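Local coordinates for protein yesU (PDB 1OQ1) that is of unknown function but adopts a galectin-like fold, a sandwich of two antiparallel beta sheets related to the concanavalin-like lectins, at residues Met163-Asp168 with Val172-Asn177; Leu115-Phe120 with Pro180-Met185; Ile63-Asp68 with Gly198-Arg203. All blocks are in the same frame, centred on the assembly; numbering follows the deposited sequence.

Interaction 1 (Met163-Asp168 with Val172-Asn177); sequences MKLIKD and VHFSIN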
loop_
_atom_site.group_PDB
_atom_site.type_symbol
_atom_site.label_atom_id
_atom_site.label_comp_id
_atom_site.label_asym_id
_atom_site.label_seq_id
_atom_site.Cartn_x
_atom_site.Cartn_y
_atom_site.Cartn_z
HETATM N N MSE A 163 -8.383 -7.060 2.508
HETATM C CA MSE A 163 -7.096 -7.064 1.811
HETATM C C MSE A 163 -6.033 -7.748 2.667
HETATM O O MSE A 163 -5.957 -7.503 3.866
HETATM C CB MSE A 163 -6.677 -5.623 1.533
HETATM C CG MSE A 163 -7.849 -4.707 1.232
HETATM SE SE MSE A 163 -8.720 -5.073 -0.455
HETATM C CE MSE A 163 -9.813 -6.585 -0.057
ATOM N N LYS A 164 -5.212 -8.594 2.049
ATOM C CA LYS A 164 -4.161 -9.300 2.784
ATOM C C LYS A 164 -2.898 -9.403 1.944
ATOM O O LYS A 164 -2.930 -9.867 0.807
ATOM C CB LYS A 164 -4.628 -10.706 3.187
ATOM C CG LYS A 164 -3.582 -11.478 3.999
ATOM C CD LYS A 164 -4.074 -12.852 4.450
ATOM C CE LYS A 164 -5.153 -12.746 5.517
ATOM N NZ LYS A 164 -5.582 -14.090 6.017
ATOM N N LEU A 165 -1.787 -8.969 2.525
ATOM C CA LEU A 165 -0.497 -8.963 1.857
ATOM C C LEU A 165 0.559 -9.706 2.670
ATOM O O LEU A 165 0.706 -9.455 3.864
ATOM C CB LEU A 165 -0.044 -7.513 1.663
ATOM C CG LEU A 165 1.316 -7.291 1.000
ATOM C CD1 LEU A 165 1.203 -7.591 -0.485
ATOM C CD2 LEU A 165 1.763 -5.852 1.211
ATOM N N ILE A 166 1.287 -10.615 2.026
ATOM C CA ILE A 166 2.356 -11.354 2.694
ATOM C C ILE A 166 3.700 -10.867 2.158
ATOM O O ILE A 166 3.880 -10.750 0.947
ATOM C CB ILE A 166 2.277 -12.881 2.424
ATOM C CG1 ILE A 166 0.961 -13.447 2.961
ATOM C CG2 ILE A 166 3.465 -13.592 3.090
ATOM C CD1 ILE A 166 0.746 -14.899 2.588
ATOM N N LYS A 167 4.630 -10.582 3.067
ATOM C CA LYS A 167 5.976 -10.131 2.713
ATOM C C LYS A 167 6.959 -10.946 3.545
ATOM O O LYS A 167 7.015 -10.811 4.769
ATOM C CB LYS A 167 6.140 -8.639 3.017
ATOM C CG LYS A 167 7.579 -8.129 2.941
ATOM C CD LYS A 167 8.128 -8.217 1.530
ATOM C CE LYS A 167 9.551 -7.675 1.459
ATOM N NZ LYS A 167 10.511 -8.495 2.248
ATOM N N ASP A 168 7.734 -11.793 2.879
ATOM C CA ASP A 168 8.685 -12.649 3.575
ATOM C C ASP A 168 9.922 -12.790 2.704
ATOM O O ASP A 168 9.991 -13.657 1.825
ATOM C CB ASP A 168 8.036 -14.012 3.839
ATOM C CG ASP A 168 8.927 -14.940 4.634
ATOM O OD1 ASP A 168 9.913 -14.456 5.228
ATOM O OD2 ASP A 168 8.632 -16.154 4.676
ATOM N N VAL A 172 6.295 -12.318 -2.036
ATOM C CA VAL A 172 5.168 -11.394 -1.876
ATOM C C VAL A 172 3.909 -12.077 -2.416
ATOM O O VAL A 172 3.934 -12.668 -3.497
ATOM C CB VAL A 172 5.363 -10.083 -2.674
ATOM C CG1 VAL A 172 4.124 -9.192 -2.530
ATOM C CG2 VAL A 172 6.601 -9.344 -2.171
ATOM N N HIS A 173 2.817 -12.002 -1.659
ATOM C CA HIS A 173 1.543 -12.588 -2.077
ATOM C C HIS A 173 0.432 -11.618 -1.694
ATOM O O HIS A 173 0.455 -11.040 -0.611
ATOM C CB HIS A 173 1.319 -13.943 -1.397
ATOM C CG HIS A 173 0.072 -14.647 -1.837
ATOM N ND1 HIS A 173 -1.180 -14.304 -1.373
ATOM C CD2 HIS A 173 -0.114 -15.695 -2.674
ATOM C CE1 HIS A 173 -2.081 -15.114 -1.898
ATOM N NE2 HIS A 173 -1.461 -15.967 -2.692
ATOM N N PHE A 174 -0.533 -11.446 -2.589
ATOM C CA PHE A 174 -1.635 -10.520 -2.371
ATOM C C PHE A 174 -2.978 -11.180 -2.668
ATOM O O PHE A 174 -3.136 -11.841 -3.692
ATOM C CB PHE A 174 -1.431 -9.303 -3.286
ATOM C CG PHE A 174 -2.484 -8.240 -3.159
ATOM C CD1 PHE A 174 -2.799 -7.689 -1.924
ATOM C CD2 PHE A 174 -3.112 -7.739 -4.297
ATOM C CE1 PHE A 174 -3.723 -6.644 -1.824
ATOM C CE2 PHE A 174 -4.037 -6.695 -4.209
ATOM C CZ PHE A 174 -4.339 -6.149 -2.973
ATOM N N SER A 175 -3.939 -10.991 -1.770
ATOM C CA SER A 175 -5.271 -11.553 -1.954
ATOM C C SER A 175 -6.336 -10.549 -1.539
ATOM O O SER A 175 -6.068 -9.637 -0.758
ATOM C CB SER A 175 -5.432 -12.842 -1.138
ATOM O OG SER A 175 -5.385 -12.586 0.255
ATOM N N ILE A 176 -7.534 -10.718 -2.092
ATOM C CA ILE A 176 -8.680 -9.865 -1.784
ATOM C C ILE A 176 -9.844 -10.804 -1.485
ATOM O O ILE A 176 -10.209 -11.638 -2.317
ATOM C CB ILE A 176 -9.048 -8.955 -2.982
ATOM C CG1 ILE A 176 -7.904 -7.972 -3.253
ATOM C CG2 ILE A 176 -10.347 -8.208 -2.689
ATOM C CD1 ILE A 176 -8.089 -7.133 -4.513
ATOM N N ASN A 177 -10.427 -10.660 -0.300
ATOM C CA ASN A 177 -11.523 -11.518 0.130
ATOM C C ASN A 177 -11.094 -12.982 0.010
ATOM O O ASN A 177 -11.900 -13.854 -0.303
ATOM C CB ASN A 177 -12.792 -11.240 -0.697
ATOM C CG ASN A 177 -13.522 -9.981 -0.237
ATOM O OD1 ASN A 177 -12.978 -9.189 0.530
ATOM N ND2 ASN A 177 -14.751 -9.795 -0.704
HETATM O O HOH W 1 -2.131 -12.814 0.708
#
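With CG turned anti to the backbone nitrogen (chi1 179°), Leu165 leans its CD1 across Val172, reaching CG1 at 3.9 Å, and also comes near CB of Phe174. Its neighbour on the partner strand takes the same turn: Phe174 (chi1 -179°) swings its ring beside its own carbonyl carbon and into the layer that holds Leu165, Lys167 and Val172. From the facing sheet, Phe82 packs on those three residues and Leu117 on Leu165. The two strands run antiparallel as the arms of a hairpin. Lys164 and Ser175 form one hydrogen-bonded pair, Ile166 and His173 the next; the bond from Ile166 N to His173 O is short at 2.8 Å and nearly straight at 170°, with the donor in the carbonyl plane. CA-H...O contacts fill the rungs between, among them Val172 CA to Ile166 O at 3.2 Å. On the other face, a water bridges three polar groups: it donates to Lys164 O, lies in the ring plane 2.7 Å from His173 ND1, and meets Ser175 OG at 3.3 Å. His173 NE2 is bonded to Asn2, fixing the ring's rotation from both nitrogens. One face is thus largely apolar, though it takes in Lys167, whose ammonium forms a salt bridge with Asp61 and bonds the carbonyls of Leu195 and Lys169; the reverse face is mixed, a water-linked polar cluster beside Ile166.

Interaction 2 (Leu115-Phe120 with Pro180-Met185); sequences LHLSYF and PILEWM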
loop_
_atom_site.group_PDB
_atom_site.type_symbol
_atom_site.label_atom_id
_atom_site.label_comp_id
_atom_site.label_asym_id
_atom_site.label_seq_id
_atom_site.Cartn_x
_atom_site.Cartn_y
_atom_site.Cartn_z
ATOM N N LEU A 115 8.605 -1.479 -2.081
ATOM C CA LEU A 115 7.757 -2.285 -2.935
ATOM C C LEU A 115 6.434 -1.523 -2.905
ATOM O O LEU A 115 6.066 -0.960 -1.873
ATOM C CB LEU A 115 7.581 -3.690 -2.349
ATOM C CG LEU A 115 8.805 -4.600 -2.501
ATOM C CD1 LEU A 115 8.687 -5.819 -1.598
ATOM C CD2 LEU A 115 8.927 -5.012 -3.958
ATOM N N HIS A 116 5.743 -1.449 -4.038
ATOM C CA HIS A 116 4.456 -0.760 -4.067
ATOM C C HIS A 116 3.468 -1.522 -4.930
ATOM O O HIS A 116 3.755 -1.871 -6.078
ATOM C CB HIS A 116 4.573 0.714 -4.518
ATOM C CG HIS A 116 5.647 0.988 -5.527
ATOM N ND1 HIS A 116 5.422 1.755 -6.652
ATOM C CD2 HIS A 116 6.968 0.691 -5.534
ATOM C CE1 HIS A 116 6.559 1.922 -7.304
ATOM N NE2 HIS A 116 7.513 1.287 -6.647
ATOM N N LEU A 117 2.307 -1.791 -4.349
ATOM C CA LEU A 117 1.268 -2.556 -5.015
ATOM C C LEU A 117 0.029 -1.704 -5.239
ATOM O O LEU A 117 -0.617 -1.268 -4.288
ATOM C CB LEU A 117 0.929 -3.781 -4.165
ATOM C CG LEU A 117 0.328 -5.015 -4.847
ATOM C CD1 LEU A 117 0.287 -6.159 -3.849
ATOM C CD2 LEU A 117 -1.055 -4.709 -5.379
ATOM N N SER A 118 -0.294 -1.470 -6.504
ATOM C CA SER A 118 -1.458 -0.668 -6.845
ATOM C C SER A 118 -2.679 -1.547 -7.055
ATOM O O SER A 118 -2.587 -2.647 -7.607
ATOM C CB SER A 118 -1.180 0.146 -8.109
ATOM O OG SER A 118 -0.721 -0.698 -9.149
ATOM N N TYR A 119 -3.822 -1.056 -6.590
ATOM C CA TYR A 119 -5.085 -1.765 -6.731
ATOM C C TYR A 119 -6.173 -0.719 -6.960
ATOM O O TYR A 119 -5.987 0.455 -6.649
ATOM C CB TYR A 119 -5.360 -2.625 -5.491
ATOM C CG TYR A 119 -5.422 -1.871 -4.185
ATOM C CD1 TYR A 119 -6.644 -1.448 -3.662
ATOM C CD2 TYR A 119 -4.265 -1.626 -3.445
ATOM C CE1 TYR A 119 -6.717 -0.806 -2.433
ATOM C CE2 TYR A 119 -4.325 -0.985 -2.211
ATOM C CZ TYR A 119 -5.554 -0.580 -1.709
ATOM O OH TYR A 119 -5.615 0.025 -0.477
ATOM N N PHE A 120 -7.309 -1.144 -7.497
ATOM C CA PHE A 120 -8.369 -0.208 -7.862
ATOM C C PHE A 120 -7.703 0.866 -8.727
ATOM O O PHE A 120 -7.761 2.063 -8.431
ATOM C CB PHE A 120 -9.022 0.454 -6.646
ATOM C CG PHE A 120 -10.332 1.135 -6.971
ATOM C CD1 PHE A 120 -11.499 0.389 -7.119
ATOM C CD2 PHE A 120 -10.385 2.506 -7.198
ATOM C CE1 PHE A 120 -12.703 0.996 -7.491
ATOM C CE2 PHE A 120 -11.584 3.127 -7.573
ATOM C CZ PHE A 120 -12.745 2.369 -7.721
ATOM N N PRO A 180 -6.582 -15.260 -4.288
ATOM C CA PRO A 180 -5.217 -14.855 -4.638
ATOM C C PRO A 180 -5.269 -13.948 -5.864
ATOM O O PRO A 180 -5.959 -14.256 -6.836
ATOM C CB PRO A 180 -4.525 -16.183 -4.936
ATOM C CG PRO A 180 -5.278 -17.161 -4.074
ATOM C CD PRO A 180 -6.709 -16.728 -4.280
ATOM N N ILE A 181 -4.545 -12.835 -5.810
ATOM C CA ILE A 181 -4.516 -11.871 -6.906
ATOM C C ILE A 181 -3.202 -11.955 -7.672
ATOM O O ILE A 181 -3.192 -12.000 -8.904
ATOM C CB ILE A 181 -4.707 -10.432 -6.362
ATOM C CG1 ILE A 181 -6.061 -10.327 -5.662
ATOM C CG2 ILE A 181 -4.613 -9.409 -7.503
ATOM C CD1 ILE A 181 -7.238 -10.656 -6.569
ATOM N N LEU A 182 -2.092 -11.962 -6.941
ATOM C CA LEU A 182 -0.780 -12.071 -7.566
ATOM C C LEU A 182 0.234 -12.543 -6.538
ATOM O O LEU A 182 -0.013 -12.464 -5.335
ATOM C CB LEU A 182 -0.343 -10.717 -8.155
ATOM C CG LEU A 182 -0.133 -9.498 -7.242
ATOM C CD1 LEU A 182 1.165 -9.633 -6.451
ATOM C CD2 LEU A 182 -0.074 -8.243 -8.096
ATOM N N GLU A 183 1.364 -13.053 -7.011
ATOM C CA GLU A 183 2.422 -13.498 -6.116
ATOM C C GLU A 183 3.755 -13.321 -6.836
ATOM O O GLU A 183 3.805 -13.316 -8.066
ATOM C CB GLU A 183 2.206 -14.951 -5.673
ATOM C CG GLU A 183 2.624 -16.029 -6.644
ATOM C CD GLU A 183 2.491 -17.417 -6.029
ATOM O OE1 GLU A 183 3.005 -18.391 -6.618
ATOM O OE2 GLU A 183 1.867 -17.534 -4.955
ATOM N N TRP A 184 4.830 -13.167 -6.074
ATOM C CA TRP A 184 6.132 -12.929 -6.675
ATOM C C TRP A 184 7.270 -13.399 -5.789
ATOM O O TRP A 184 7.169 -13.364 -4.564
ATOM C CB TRP A 184 6.279 -11.427 -6.935
ATOM C CG TRP A 184 7.585 -10.998 -7.523
ATOM C CD1 TRP A 184 8.115 -11.389 -8.720
ATOM C CD2 TRP A 184 8.486 -10.023 -6.985
ATOM N NE1 TRP A 184 9.284 -10.713 -8.963
ATOM C CE2 TRP A 184 9.535 -9.868 -7.915
ATOM C CE3 TRP A 184 8.505 -9.263 -5.807
ATOM C CZ2 TRP A 184 10.595 -8.976 -7.709
ATOM C CZ3 TRP A 184 9.561 -8.376 -5.602
ATOM C CH2 TRP A 184 10.588 -8.242 -6.550
HETATM N N MSE A 185 8.348 -13.857 -6.415
HETATM C CA MSE A 185 9.524 -14.290 -5.666
HETATM C C MSE A 185 10.728 -13.564 -6.242
HETATM O O MSE A 185 11.199 -13.891 -7.335
HETATM C CB MSE A 185 9.735 -15.805 -5.776
HETATM C CG MSE A 185 10.973 -16.319 -5.034
HETATM SE SE MSE A 185 10.927 -16.044 -3.102
HETATM C CE MSE A 185 9.841 -17.565 -2.614
#
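Leu115 sends CD2 to the six-membered ring of Trp184, where it meets CZ3 at 3.8 Å, the nearer of the two apolar contacts that join these segments. The methyl comes in obliquely to the indole. Two residues further along the first strand and two back along the second, Leu117 and Leu182 approach through their CD1 methyls at 4.4 Å, a looser touch. No hydrogen bond crosses here, since the backbones are far apart: CA of Leu117 and CA of Leu182 are separated by 10.1 Å, the spacing of two sheets laid face to face. The indole reaches over because Trp184 sets CG opposite its backbone nitrogen (chi1 178°), and Leu135 of strand 132-138 supports it. Leu115 is steadied in turn by Phe82.

Further out, backbone bonds to neighbouring strands hold both segments in place: Leu115 pairs with Phe82 and Leu117 with Leu80, while Val172 and Phe174 bind Trp184 and Ile181. A classic beta bulge at Ile181 and Leu182, both opposite Phe174, interrupts the alternation of strand 180-185, and Leu182 turns inward. Apolar residues projecting from two separately hydrogen-bonded antiparallel sheets and meeting in the space between them are the hallmark of the beta sandwich, here in its galectin-like form.

Interaction 3 (Ile63-Asp68 with Gly198-Arg203); sequences IIVTWD and GKIGFR. With ACY (acetic acid), chain E.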
loop_
_atom_site.group_PDB
_atom_site.type_symbol
_atom_site.label_atom_id
_atom_site.label_comp_id
_atom_site.label_asym_id
_atom_site.label_seq_id
_atom_site.Cartn_x
_atom_site.Cartn_y
_atom_site.Cartn_z
ATOM N N ILE A 63 6.082 -10.597 7.392
ATOM C CA ILE A 63 4.835 -10.136 7.981
ATOM C C ILE A 63 3.637 -10.332 7.066
ATOM O O ILE A 63 3.783 -10.528 5.862
ATOM C CB ILE A 63 4.915 -8.628 8.307
ATOM C CG1 ILE A 63 5.316 -7.854 7.043
ATOM C CG2 ILE A 63 5.912 -8.383 9.440
ATOM C CD1 ILE A 63 5.241 -6.335 7.171
ATOM N N ILE A 64 2.451 -10.277 7.660
ATOM C CA ILE A 64 1.203 -10.381 6.918
ATOM C C ILE A 64 0.454 -9.097 7.261
ATOM O O ILE A 64 0.176 -8.823 8.430
ATOM C CB ILE A 64 0.392 -11.619 7.333
ATOM C CG1 ILE A 64 1.172 -12.890 6.964
ATOM C CG2 ILE A 64 -0.965 -11.612 6.630
ATOM C CD1 ILE A 64 0.451 -14.182 7.294
ATOM N N VAL A 65 0.161 -8.306 6.231
ATOM C CA VAL A 65 -0.510 -7.017 6.385
ATOM C C VAL A 65 -1.960 -7.102 5.932
ATOM O O VAL A 65 -2.243 -7.547 4.821
ATOM C CB VAL A 65 0.215 -5.928 5.552
ATOM C CG1 VAL A 65 -0.433 -4.567 5.783
ATOM C CG2 VAL A 65 1.691 -5.887 5.917
ATOM N N THR A 66 -2.871 -6.665 6.794
ATOM C CA THR A 66 -4.291 -6.701 6.482
ATOM C C THR A 66 -4.988 -5.375 6.770
ATOM O O THR A 66 -4.565 -4.601 7.638
ATOM C CB THR A 66 -5.011 -7.806 7.292
ATOM O OG1 THR A 66 -4.764 -7.613 8.693
ATOM C CG2 THR A 66 -4.517 -9.187 6.873
ATOM N N TRP A 67 -6.052 -5.116 6.020
ATOM C CA TRP A 67 -6.848 -3.913 6.207
ATOM C C TRP A 67 -8.159 -4.024 5.437
ATOM O O TRP A 67 -8.266 -4.805 4.487
ATOM C CB TRP A 67 -6.062 -2.658 5.770
ATOM C CG TRP A 67 -5.860 -2.461 4.280
ATOM C CD1 TRP A 67 -6.572 -1.629 3.456
ATOM C CD2 TRP A 67 -4.845 -3.062 3.461
ATOM N NE1 TRP A 67 -6.055 -1.670 2.176
ATOM C CE2 TRP A 67 -4.995 -2.541 2.154
ATOM C CE3 TRP A 67 -3.820 -3.987 3.706
ATOM C CZ2 TRP A 67 -4.157 -2.917 1.094
ATOM C CZ3 TRP A 67 -2.985 -4.363 2.649
ATOM C CH2 TRP A 67 -3.162 -3.825 1.361
ATOM N N ASP A 68 -9.164 -3.279 5.892
ATOM C CA ASP A 68 -10.471 -3.242 5.243
ATOM C C ASP A 68 -10.450 -2.041 4.303
ATOM O O ASP A 68 -10.018 -0.956 4.695
ATOM C CB ASP A 68 -11.579 -3.079 6.282
ATOM C CG ASP A 68 -12.008 -4.402 6.894
ATOM O OD1 ASP A 68 -11.246 -5.386 6.805
ATOM O OD2 ASP A 68 -13.112 -4.456 7.473
ATOM N N GLY A 198 10.861 -2.008 6.836
ATOM C CA GLY A 198 10.542 -0.664 6.385
ATOM C C GLY A 198 9.161 -0.159 6.754
ATOM O O GLY A 198 8.397 -0.835 7.444
ATOM N N LYS A 199 8.831 1.037 6.284
ATOM C CA LYS A 199 7.537 1.635 6.577
ATOM C C LYS A 199 6.478 1.179 5.579
ATOM O O LYS A 199 6.795 0.715 4.482
ATOM C CB LYS A 199 7.617 3.161 6.506
ATOM C CG LYS A 199 8.803 3.797 7.210
ATOM C CD LYS A 199 8.730 3.678 8.716
ATOM C CE LYS A 199 9.832 4.524 9.364
ATOM N NZ LYS A 199 9.880 4.353 10.844
ATOM N N ILE A 200 5.220 1.333 5.979
ATOM C CA ILE A 200 4.078 1.005 5.134
ATOM C C ILE A 200 3.306 2.310 4.933
ATOM O O ILE A 200 3.091 3.063 5.886
ATOM C CB ILE A 200 3.154 -0.031 5.798
ATOM C CG1 ILE A 200 3.878 -1.378 5.878
ATOM C CG2 ILE A 200 1.851 -0.148 5.004
ATOM C CD1 ILE A 200 3.118 -2.444 6.616
ATOM N N GLY A 201 2.901 2.577 3.696
ATOM C CA GLY A 201 2.178 3.803 3.407
ATOM C C GLY A 201 1.002 3.607 2.470
ATOM O O GLY A 201 0.967 2.660 1.680
ATOM N N PHE A 202 0.045 4.526 2.555
ATOM C CA PHE A 202 -1.160 4.485 1.741
ATOM C C PHE A 202 -1.184 5.626 0.738
ATOM O O PHE A 202 -1.258 6.794 1.123
ATOM C CB PHE A 202 -2.390 4.582 2.646
ATOM C CG PHE A 202 -2.584 3.384 3.526
ATOM C CD1 PHE A 202 -3.484 2.381 3.169
ATOM C CD2 PHE A 202 -1.831 3.230 4.685
ATOM C CE1 PHE A 202 -3.629 1.241 3.954
ATOM C CE2 PHE A 202 -1.970 2.090 5.480
ATOM C CZ PHE A 202 -2.871 1.096 5.111
ATOM N N ARG A 203 -1.121 5.291 -0.547
ATOM C CA ARG A 203 -1.156 6.313 -1.586
ATOM C C ARG A 203 -2.472 6.333 -2.340
ATOM O O ARG A 203 -3.132 5.308 -2.499
ATOM C CB ARG A 203 -0.022 6.104 -2.597
ATOM C CG ARG A 203 -0.123 7.003 -3.841
ATOM C CD ARG A 203 1.073 6.799 -4.762
ATOM N NE ARG A 203 1.101 7.709 -5.910
ATOM C CZ ARG A 203 1.244 9.029 -5.813
ATOM N NH1 ARG A 203 1.360 9.601 -4.625
ATOM N NH2 ARG A 203 1.309 9.777 -6.907
HETATM C C ACY E . 0.889 7.707 -9.542
HETATM O O ACY E . 0.693 6.739 -8.680
HETATM O OXT ACY E . 0.972 8.961 -9.303
HETATM C CH3 ACY E . 1.023 7.231 -10.979
#
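Trp67 offers one face of its indole to the edge of Phe202, whose CE1 sits over the five-membered ring, displaced toward the rim. The nearest atoms are Trp67 CD1 and Phe202 CE1, 4.1 Å apart, and with the ring planes at 89° this is a T-shaped, edge-to-face pair with centroids 5.5 Å from each other. Trp67 gets there with CG placed between its backbone nitrogen and carbonyl carbon (chi1 72°). Its NE1 hydrogen-bonds Tyr119 OH, on the facing sheet, while Phe215 and Tyr212 add their rings around Phe202.

Nearer the start of both segments the contact becomes aliphatic. Ile200 extends CD1 tip to tip against CG2 of Val65 at 3.8 Å, and the same methyl is a looser neighbour of Ile63 CD1. Ile200 directs this arm inward by setting CG1 beside its own backbone nitrogen. Leu80 packs against Trp67, Ile200 and Phe202 alike, so one leucine of strand 76-86 joins both halves of the contact.

Strand 199-203 also looks the other way. Arg203 runs extended to its guanidinium, which grips an acetate, probably from the crystallisation liquor, in a two-pronged manner: NE binds acetate O at 3.0 Å and NH2 binds acetate OXT at 2.6 Å. The carboxylate carbon lies in the guanidinium plane at its edge, and the remaining nitrogen, NH1, bonds Gly102 O. The acetate shows that an anion can settle on the side of the strand turned away from the sandwich interior, though no natural ligand follows from it. The two strands cross at -28° with axes 11.0 Å apart, the aligned face-to-face packing of a beta sandwich, of which the concanavalin-like clan is an example.

In the fold
The three contacts belong to one beta sandwich. Interaction 1 lies within a single sheet, whereas interactions 2 and 3 span the space between the two, and each borrows a strand neighbour of the hairpin: strand 179-185 flanks it on one side, strand 63-73 on the other. Centres of interactions 1 and 2 are about 7 Å apart, and Phe174 CG touches Leu117 CD1 at 3.5 Å. Interaction 3 is centred about 10 Å from interaction 1, joined to it by the probable bonds of Leu165 O with Val65 N and of Lys167 O with Ile63 N. The centres of interactions 2 and 3 are about 12 Å apart. The acetate belongs to interaction 3 alone.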